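Local coordinates for choline/ethanolamine kinase family protein (Mesorhizobium loti, PDB 3DXQ) that probably acts as a kinase that phosphorylates ethanolamine or a related amino alcohol, at residues C250-T255 against R278-C282; S164-H169 against L295-G301. All blocks are in the same frame, centred on the assembly; numbering follows the deposited sequence.

Interaction 1 of 2, residues C250-T255 against R278-C282; sequences CDLLWT and RFARC
D251 faces R278 and R281 across two neighbouring helices, and the three form a salt-bridge network inside the helical lobe of this protein-kinase-like fold. The segment axes approach to 8.4 Å at 152° between their N-to-C directions, so the pair is close to antiparallel, with the D251 and R278 backbones next to each other.

The two arginines grip one carboxylate in different ways. R281 lies almost flat with it, the guanidinium and carboxylate planes only 8° apart, and presents its side in fork fashion: NH2 donates to D251 OD1 at 3.0 Å, on the syn lone pair, and NE to OD2 at 3.1 Å. The guanidinium plane of R278 instead stands nearly upright to the carboxylate, 88° away, and brings two nitrogens to a single oxygen. NE meets D251 OD1 nearly head-on at 3.0 Å, while R278 NH2 approaches the same atom on the anti side at 3.2 Å. OD1 thus accepts three N-H groups, and the carboxylate is fixed in rotation from two directions. Two positive groups around it would be expected to favour its ionised form.

The bent R278 chain runs alongside W254, placing the guanidinium nearly parallel to the indole plane, with NH1 3.2 Å from W254 CG and W254 CB over one guanidinium face. R278 fits as a knob among C250, D251, W254 and T255. It has two further polar partners: NH2 makes a salt bridge to E215 on helix 206-215, and NH1 a hydrogen bond to Y274 OH one turn back in its own helix.

At T255 the methyl CG2 packs against F279 CB at 3.6 Å, while OG1 turns back within its own helix to donate to D251 O at 2.8 Å, above the carbonyl plane.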
ATOM      1  N   CYS A 250       5.244   8.212  -4.810  1.00 47.77           N
ATOM      2  CA  CYS A 250       5.246   7.046  -3.948  1.00 46.57           C
ATOM      3  C   CYS A 250       6.664   6.631  -3.612  1.00 45.65           C
ATOM      4  O   CYS A 250       7.017   6.451  -2.462  1.00 43.42           O
ATOM      5  CB  CYS A 250       4.527   5.903  -4.647  1.00 48.03           C
ATOM      6  SG  CYS A 250       4.237   4.489  -3.609  1.00 53.41           S
ATOM      7  N   ASP A 251       7.497   6.497  -4.628  1.00 47.29           N
ATOM      8  CA  ASP A 251       8.912   6.208  -4.407  1.00 45.90           C
ATOM      9  C   ASP A 251       9.582   7.276  -3.559  1.00 46.15           C
ATOM     10  O   ASP A 251      10.392   6.960  -2.687  1.00 48.39           O
ATOM     11  CB  ASP A 251       9.668   6.098  -5.732  1.00 45.53           C
ATOM     12  CG  ASP A 251       9.742   4.677  -6.272  1.00 47.45           C
ATOM     13  OD1 ASP A 251       9.649   3.714  -5.492  1.00 49.28           O
ATOM     14  OD2 ASP A 251       9.932   4.527  -7.495  1.00 51.30           O
ATOM     15  N   LEU A 252       9.275   8.538  -3.826  1.00 45.72           N
ATOM     16  CA  LEU A 252       9.901   9.636  -3.091  1.00 46.28           C
ATOM     17  C   LEU A 252       9.557   9.579  -1.604  1.00 46.76           C
ATOM     18  O   LEU A 252      10.435   9.752  -0.754  1.00 47.42           O
ATOM     19  CB  LEU A 252       9.456  10.990  -3.655  1.00 46.35           C
ATOM     20  CG  LEU A 252      10.096  12.211  -2.993  1.00 46.47           C
ATOM     21  CD1 LEU A 252      11.585  12.206  -3.186  1.00 41.20           C
ATOM     22  CD2 LEU A 252       9.505  13.463  -3.555  1.00 45.70           C
ATOM     23  N   LEU A 253       8.275   9.363  -1.309  1.00 46.13           N
ATOM     24  CA  LEU A 253       7.783   9.279   0.069  1.00 46.88           C
ATOM     25  C   LEU A 253       8.592   8.275   0.865  1.00 47.83           C
ATOM     26  O   LEU A 253       9.195   8.608   1.885  1.00 48.75           O
ATOM     27  CB  LEU A 253       6.308   8.874   0.095  1.00 46.44           C
ATOM     28  CG  LEU A 253       5.686   8.719   1.483  1.00 48.04           C
ATOM     29  CD1 LEU A 253       5.688  10.084   2.162  1.00 40.50           C
ATOM     30  CD2 LEU A 253       4.280   8.123   1.421  1.00 44.54           C
ATOM     31  N   TRP A 254       8.613   7.048   0.362  1.00 49.18           N
ATOM     32  CA  TRP A 254       9.326   5.963   1.002  1.00 49.50           C
ATOM     33  C   TRP A 254      10.840   6.187   0.987  1.00 49.80           C
ATOM     34  O   TRP A 254      11.519   5.871   1.958  1.00 50.12           O
ATOM     35  CB  TRP A 254       8.943   4.638   0.361  1.00 49.84           C
ATOM     36  CG  TRP A 254       7.541   4.257   0.707  1.00 51.79           C
ATOM     37  CD1 TRP A 254       6.461   4.227  -0.122  1.00 50.25           C
ATOM     38  CD2 TRP A 254       7.072   3.856   1.993  1.00 54.76           C
ATOM     39  NE1 TRP A 254       5.344   3.828   0.568  1.00 50.61           N
ATOM     40  CE2 TRP A 254       5.693   3.592   1.871  1.00 53.51           C
ATOM     41  CE3 TRP A 254       7.692   3.690   3.244  1.00 55.26           C
ATOM     42  CZ2 TRP A 254       4.921   3.168   2.946  1.00 54.32           C
ATOM     43  CZ3 TRP A 254       6.924   3.273   4.313  1.00 53.61           C
ATOM     44  CH2 TRP A 254       5.551   3.015   4.156  1.00 52.97           C
ATOM     45  N   THR A 255      11.378   6.734  -0.096  1.00 49.55           N
ATOM     46  CA  THR A 255      12.809   7.039  -0.120  1.00 49.78           C
ATOM     47  C   THR A 255      13.202   7.868   1.102  1.00 51.15           C
ATOM     48  O   THR A 255      14.131   7.508   1.829  1.00 51.43           O
ATOM     49  CB  THR A 255      13.199   7.812  -1.371  1.00 49.47           C
ATOM     50  OG1 THR A 255      13.139   6.933  -2.499  1.00 53.06           O
ATOM     51  CG2 THR A 255      14.614   8.375  -1.246  1.00 43.84           C
ATOM     52  N   ARG A 278      14.809   2.939  -4.423  1.00 48.55           N
ATOM     53  CA  ARG A 278      13.547   3.633  -4.686  1.00 48.20           C
ATOM     54  C   ARG A 278      13.750   5.049  -5.189  1.00 47.38           C
ATOM     55  O   ARG A 278      12.928   5.560  -5.942  1.00 47.23           O
ATOM     56  CB  ARG A 278      12.662   3.671  -3.438  1.00 47.73           C
ATOM     57  CG  ARG A 278      12.434   2.315  -2.807  1.00 46.89           C
ATOM     58  CD  ARG A 278      11.162   2.276  -1.973  1.00 49.32           C
ATOM     59  NE  ARG A 278       9.979   2.389  -2.821  1.00 49.60           N
ATOM     60  CZ  ARG A 278       8.727   2.182  -2.431  1.00 45.69           C
ATOM     61  NH1 ARG A 278       8.461   1.823  -1.187  1.00 45.75           N
ATOM     62  NH2 ARG A 278       7.738   2.321  -3.302  1.00 47.13           N
ATOM     63  N   PHE A 279      14.834   5.685  -4.772  1.00 47.59           N
ATOM     64  CA  PHE A 279      15.118   7.029  -5.245  1.00 46.86           C
ATOM     65  C   PHE A 279      15.543   7.000  -6.707  1.00 46.22           C
ATOM     66  O   PHE A 279      14.995   7.729  -7.528  1.00 45.40           O
ATOM     67  CB  PHE A 279      16.216   7.682  -4.423  1.00 48.03           C
ATOM     68  CG  PHE A 279      16.532   9.071  -4.869  1.00 47.33           C
ATOM     69  CD1 PHE A 279      15.789  10.143  -4.401  1.00 50.16           C
ATOM     70  CD2 PHE A 279      17.538   9.305  -5.791  1.00 48.82           C
ATOM     71  CE1 PHE A 279      16.061  11.433  -4.828  1.00 51.11           C
ATOM     72  CE2 PHE A 279      17.823  10.590  -6.220  1.00 54.13           C
ATOM     73  CZ  PHE A 279      17.077  11.659  -5.742  1.00 53.10           C
ATOM     74  N   ALA A 280      16.524   6.155  -7.017  1.00 46.22           N
ATOM     75  CA  ALA A 280      17.082   6.053  -8.370  1.00 45.13           C
ATOM     76  C   ALA A 280      16.010   5.726  -9.402  1.00 45.10           C
ATOM     77  O   ALA A 280      16.030   6.258 -10.515  1.00 43.31           O
ATOM     78  CB  ALA A 280      18.179   5.012  -8.402  1.00 44.98           C
ATOM     79  N   ARG A 281      15.072   4.856  -9.024  1.00 45.45           N
ATOM     80  CA  ARG A 281      13.940   4.516  -9.880  1.00 46.28           C
ATOM     81  C   ARG A 281      13.067   5.753 -10.107  1.00 46.52           C
ATOM     82  O   ARG A 281      12.661   6.052 -11.237  1.00 47.14           O
ATOM     83  CB  ARG A 281      13.119   3.396  -9.221  1.00 47.56           C
ATOM     84  CG  ARG A 281      11.906   2.937 -10.017  1.00 49.48           C
ATOM     85  CD  ARG A 281      11.395   1.616  -9.493  1.00 51.73           C
ATOM     86  NE  ARG A 281      10.995   1.716  -8.097  1.00 55.62           N
ATOM     87  CZ  ARG A 281      10.716   0.686  -7.304  1.00 55.51           C
ATOM     88  NH1 ARG A 281      10.797  -0.556  -7.753  1.00 58.80           N
ATOM     89  NH2 ARG A 281      10.369   0.904  -6.044  1.00 52.06           N
ATOM     90  N   CYS A 282      12.781   6.448  -9.010  1.00 45.86           N
ATOM     91  CA  CYS A 282      12.000   7.665  -9.018  1.00 45.29           C
ATOM     92  C   CYS A 282      12.630   8.710  -9.914  1.00 45.61           C
ATOM     93  O   CYS A 282      11.987   9.240 -10.823  1.00 44.40           O
ATOM     94  CB  CYS A 282      11.909   8.209  -7.602  1.00 45.46           C
ATOM     95  SG  CYS A 282      11.197   9.817  -7.548  1.00 46.33           S
TER

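Interaction 2 of 2, residues S164-H169 against L295-G301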
ATOM      1  N   SER A 164       2.103  21.094  -7.554  1.00 47.23           N
ATOM      2  CA  SER A 164       1.369  22.176  -8.151  1.00 45.96           C
ATOM      3  C   SER A 164       0.427  21.686  -9.250  1.00 44.71           C
ATOM      4  O   SER A 164      -0.703  22.174  -9.362  1.00 44.79           O
ATOM      5  CB  SER A 164       2.326  23.191  -8.706  1.00 43.91           C
ATOM      6  OG  SER A 164       1.562  24.288  -9.127  1.00 51.65           O
ATOM      7  N   ALA A 165       0.893  20.727 -10.048  1.00 42.42           N
ATOM      8  CA  ALA A 165       0.085  20.148 -11.106  1.00 41.52           C
ATOM      9  C   ALA A 165      -1.138  19.423 -10.516  1.00 41.53           C
ATOM     10  O   ALA A 165      -2.239  19.487 -11.058  1.00 41.76           O
ATOM     11  CB  ALA A 165       0.930  19.207 -11.956  1.00 40.57           C
ATOM     12  N   LEU A 166      -0.937  18.762  -9.383  1.00 41.18           N
ATOM     13  CA  LEU A 166      -2.014  18.067  -8.699  1.00 41.52           C
ATOM     14  C   LEU A 166      -3.003  19.031  -8.041  1.00 41.10           C
ATOM     15  O   LEU A 166      -4.183  18.681  -7.853  1.00 42.43           O
ATOM     16  CB  LEU A 166      -1.453  17.104  -7.654  1.00 41.74           C
ATOM     17  CG  LEU A 166      -0.640  15.889  -8.127  1.00 42.00           C
ATOM     18  CD1 LEU A 166       0.081  15.286  -6.927  1.00 39.43           C
ATOM     19  CD2 LEU A 166      -1.497  14.819  -8.826  1.00 41.21           C
ATOM     20  N   ALA A 167      -2.522  20.221  -7.682  1.00 38.46           N
ATOM     21  CA  ALA A 167      -3.356  21.231  -7.043  1.00 38.30           C
ATOM     22  C   ALA A 167      -4.061  22.099  -8.080  1.00 39.51           C
ATOM     23  O   ALA A 167      -5.018  22.794  -7.752  1.00 40.78           O
ATOM     24  CB  ALA A 167      -2.533  22.076  -6.101  1.00 35.21           C
ATOM     25  N   ALA A 168      -3.599  22.041  -9.329  1.00 39.35           N
ATOM     26  CA  ALA A 168      -4.216  22.794 -10.422  1.00 39.47           C
ATOM     27  C   ALA A 168      -5.691  22.459 -10.665  1.00 39.28           C
ATOM     28  O   ALA A 168      -6.377  23.248 -11.283  1.00 41.29           O
ATOM     29  CB  ALA A 168      -3.416  22.616 -11.727  1.00 37.15           C
ATOM     30  N   HIS A 169      -6.175  21.310 -10.200  1.00 38.81           N
ATOM     31  CA  HIS A 169      -7.577  20.923 -10.420  1.00 38.68           C
ATOM     32  C   HIS A 169      -8.122  20.081  -9.262  1.00 38.56           C
ATOM     33  O   HIS A 169      -7.390  19.331  -8.637  1.00 41.89           O
ATOM     34  CB  HIS A 169      -7.723  20.106 -11.715  1.00 38.23           C
ATOM     35  CG  HIS A 169      -7.340  20.844 -12.958  1.00 40.67           C
ATOM     36  ND1 HIS A 169      -8.216  21.663 -13.637  1.00 45.12           N
ATOM     37  CD2 HIS A 169      -6.178  20.891 -13.650  1.00 42.90           C
ATOM     38  CE1 HIS A 169      -7.609  22.201 -14.681  1.00 39.90           C
ATOM     39  NE2 HIS A 169      -6.373  21.738 -14.719  1.00 42.65           N
ATOM     40  N   LEU A 295       2.848  15.112 -16.765  1.00 42.61           N
ATOM     41  CA  LEU A 295       2.688  16.207 -15.833  1.00 43.35           C
ATOM     42  C   LEU A 295       1.818  17.278 -16.482  1.00 42.83           C
ATOM     43  O   LEU A 295       0.810  17.716 -15.912  1.00 45.01           O
ATOM     44  CB  LEU A 295       4.058  16.763 -15.474  1.00 43.49           C
ATOM     45  CG  LEU A 295       4.187  17.616 -14.220  1.00 48.75           C
ATOM     46  CD1 LEU A 295       3.844  16.753 -13.021  1.00 45.16           C
ATOM     47  CD2 LEU A 295       5.603  18.223 -14.096  1.00 43.54           C
ATOM     48  N   ALA A 296       2.193  17.652 -17.699  1.00 42.64           N
ATOM     49  CA  ALA A 296       1.465  18.651 -18.484  1.00 41.12           C
ATOM     50  C   ALA A 296       0.005  18.250 -18.700  1.00 39.37           C
ATOM     51  O   ALA A 296      -0.868  19.109 -18.705  1.00 41.11           O
ATOM     52  CB  ALA A 296       2.156  18.871 -19.799  1.00 37.08           C
ATOM     53  N   ALA A 297      -0.249  16.951 -18.869  1.00 37.56           N
ATOM     54  CA  ALA A 297      -1.617  16.414 -19.014  1.00 35.34           C
ATOM     55  C   ALA A 297      -2.411  16.531 -17.706  1.00 38.34           C
ATOM     56  O   ALA A 297      -3.618  16.790 -17.731  1.00 40.14           O
ATOM     57  CB  ALA A 297      -1.559  14.979 -19.461  1.00 31.43           C
ATOM     58  N   VAL A 298      -1.755  16.326 -16.563  1.00 39.68           N
ATOM     59  CA  VAL A 298      -2.436  16.517 -15.285  1.00 41.48           C
ATOM     60  C   VAL A 298      -2.729  17.987 -15.048  1.00 43.06           C
ATOM     61  O   VAL A 298      -3.826  18.312 -14.563  1.00 42.33           O
ATOM     62  CB  VAL A 298      -1.654  15.960 -14.080  1.00 42.90           C
ATOM     63  CG1 VAL A 298      -2.333  16.335 -12.786  1.00 40.80           C
ATOM     64  CG2 VAL A 298      -1.561  14.447 -14.164  1.00 39.29           C
ATOM     65  N   ARG A 299      -1.777  18.863 -15.400  1.00 43.52           N
ATOM     66  CA  ARG A 299      -1.945  20.308 -15.209  1.00 45.90           C
ATOM     67  C   ARG A 299      -3.089  20.848 -16.080  1.00 45.83           C
ATOM     68  O   ARG A 299      -3.870  21.701 -15.642  1.00 45.49           O
ATOM     69  CB  ARG A 299      -0.630  21.079 -15.494  1.00 45.57           C
ATOM     70  CG  ARG A 299      -0.568  22.434 -14.786  1.00 45.98           C
ATOM     71  CD  ARG A 299       0.746  23.181 -14.988  1.00 50.95           C
ATOM     72  NE  ARG A 299       1.942  22.383 -14.700  1.00 57.48           N
ATOM     73  CZ  ARG A 299       2.563  22.301 -13.521  1.00 60.02           C
ATOM     74  NH1 ARG A 299       2.115  22.960 -12.456  1.00 62.48           N
ATOM     75  NH2 ARG A 299       3.645  21.534 -13.405  1.00 58.23           N
HETATM   76  N   MSE A 300      -3.187  20.309 -17.289  1.00 46.46           N
HETATM   77  CA  MSE A 300      -4.195  20.729 -18.264  0.50 47.35           C
HETATM   78  C   MSE A 300      -5.608  20.235 -17.949  1.00 47.70           C
HETATM   79  O   MSE A 300      -6.593  20.848 -18.373  1.00 47.07           O
HETATM   80  CB  MSE A 300      -3.788  20.248 -19.660  0.50 49.07           C
HETATM   81  CG  MSE A 300      -2.712  21.089 -20.303  0.50 49.08           C
HETATM   82 SE   MSE A 300      -3.509  22.664 -21.101  0.38 64.05          SE
HETATM   83  CE  MSE A 300      -4.368  21.800 -22.657  0.50 59.34           C
ATOM     84  N   GLY A 301      -5.712  19.135 -17.206  1.00 47.09           N
ATOM     85  CA  GLY A 301      -7.002  18.552 -16.869  1.00 47.79           C
ATOM     86  C   GLY A 301      -7.923  18.485 -18.071  1.00 47.68           C
ATOM     87  O   GLY A 301      -9.091  18.791 -17.995  1.00 47.76           O
ATOM     88  OXT GLY A 301      -7.531  18.160 -19.175  1.00 48.20           O
TER
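The R299 guanidinium carries A165 CB over the centre of one face, 3.7 Å above its plane, and has S164 at its edge; the H169 ring has G301 CA over one face and R299 O at its edge. For the imidazole this amounts to a CH-pi contact, with G301 CA 4.1 Å from the ring centroid and 21° off the normal. H169 NE2 donates to R299 O at 2.7 Å; the acceptor lies in the ring plane, whereas the donor sits 42° above the carbonyl plane. The R299 chain leaves with CG anti to the backbone N (chi1 -156°) and bends farther out, which lays the guanidinium on A165, and NH2 bonds to G161 O one turn earlier in helix 152-167. With H169 replaced by an alanine, R299 O would probably lose this donor and G301 CA the ring face it packs on.

Apolar side chains complete the contact: V298 CG1 lies 3.6 Å from A165 O and also meets L166 CD2, while L295 CD1 touches A165 CB at 4.0 Å. The arrangement is helix-end packing in the helical lobe of a protein-kinase-like fold, joining the end of helix 152-167 to the chain's C-terminal helix, 289-300.

Interaction 1 is nested within the loop closed by interaction 2: the segments run 164-169, 250-255, 278-282 and 295-301 along the chain. Their centres are 21 Å apart and their nearest atoms about 9 Å apart; they do not touch and lie on different helix pairs, but helices of one pack on residues of the other. Helix 237-263 carries 250-255, and its I245 meets both L166 and L295 of interaction 2. Helix 152-167 carries most of 164-169, and its V155 packs on L252 and F279 of interaction 1. Helices 271-287 and 289-300 follow each other directly. One helical bundle therefore holds a buried salt-bridge network and, farther from the chain centre, a partly buried helix-end contact.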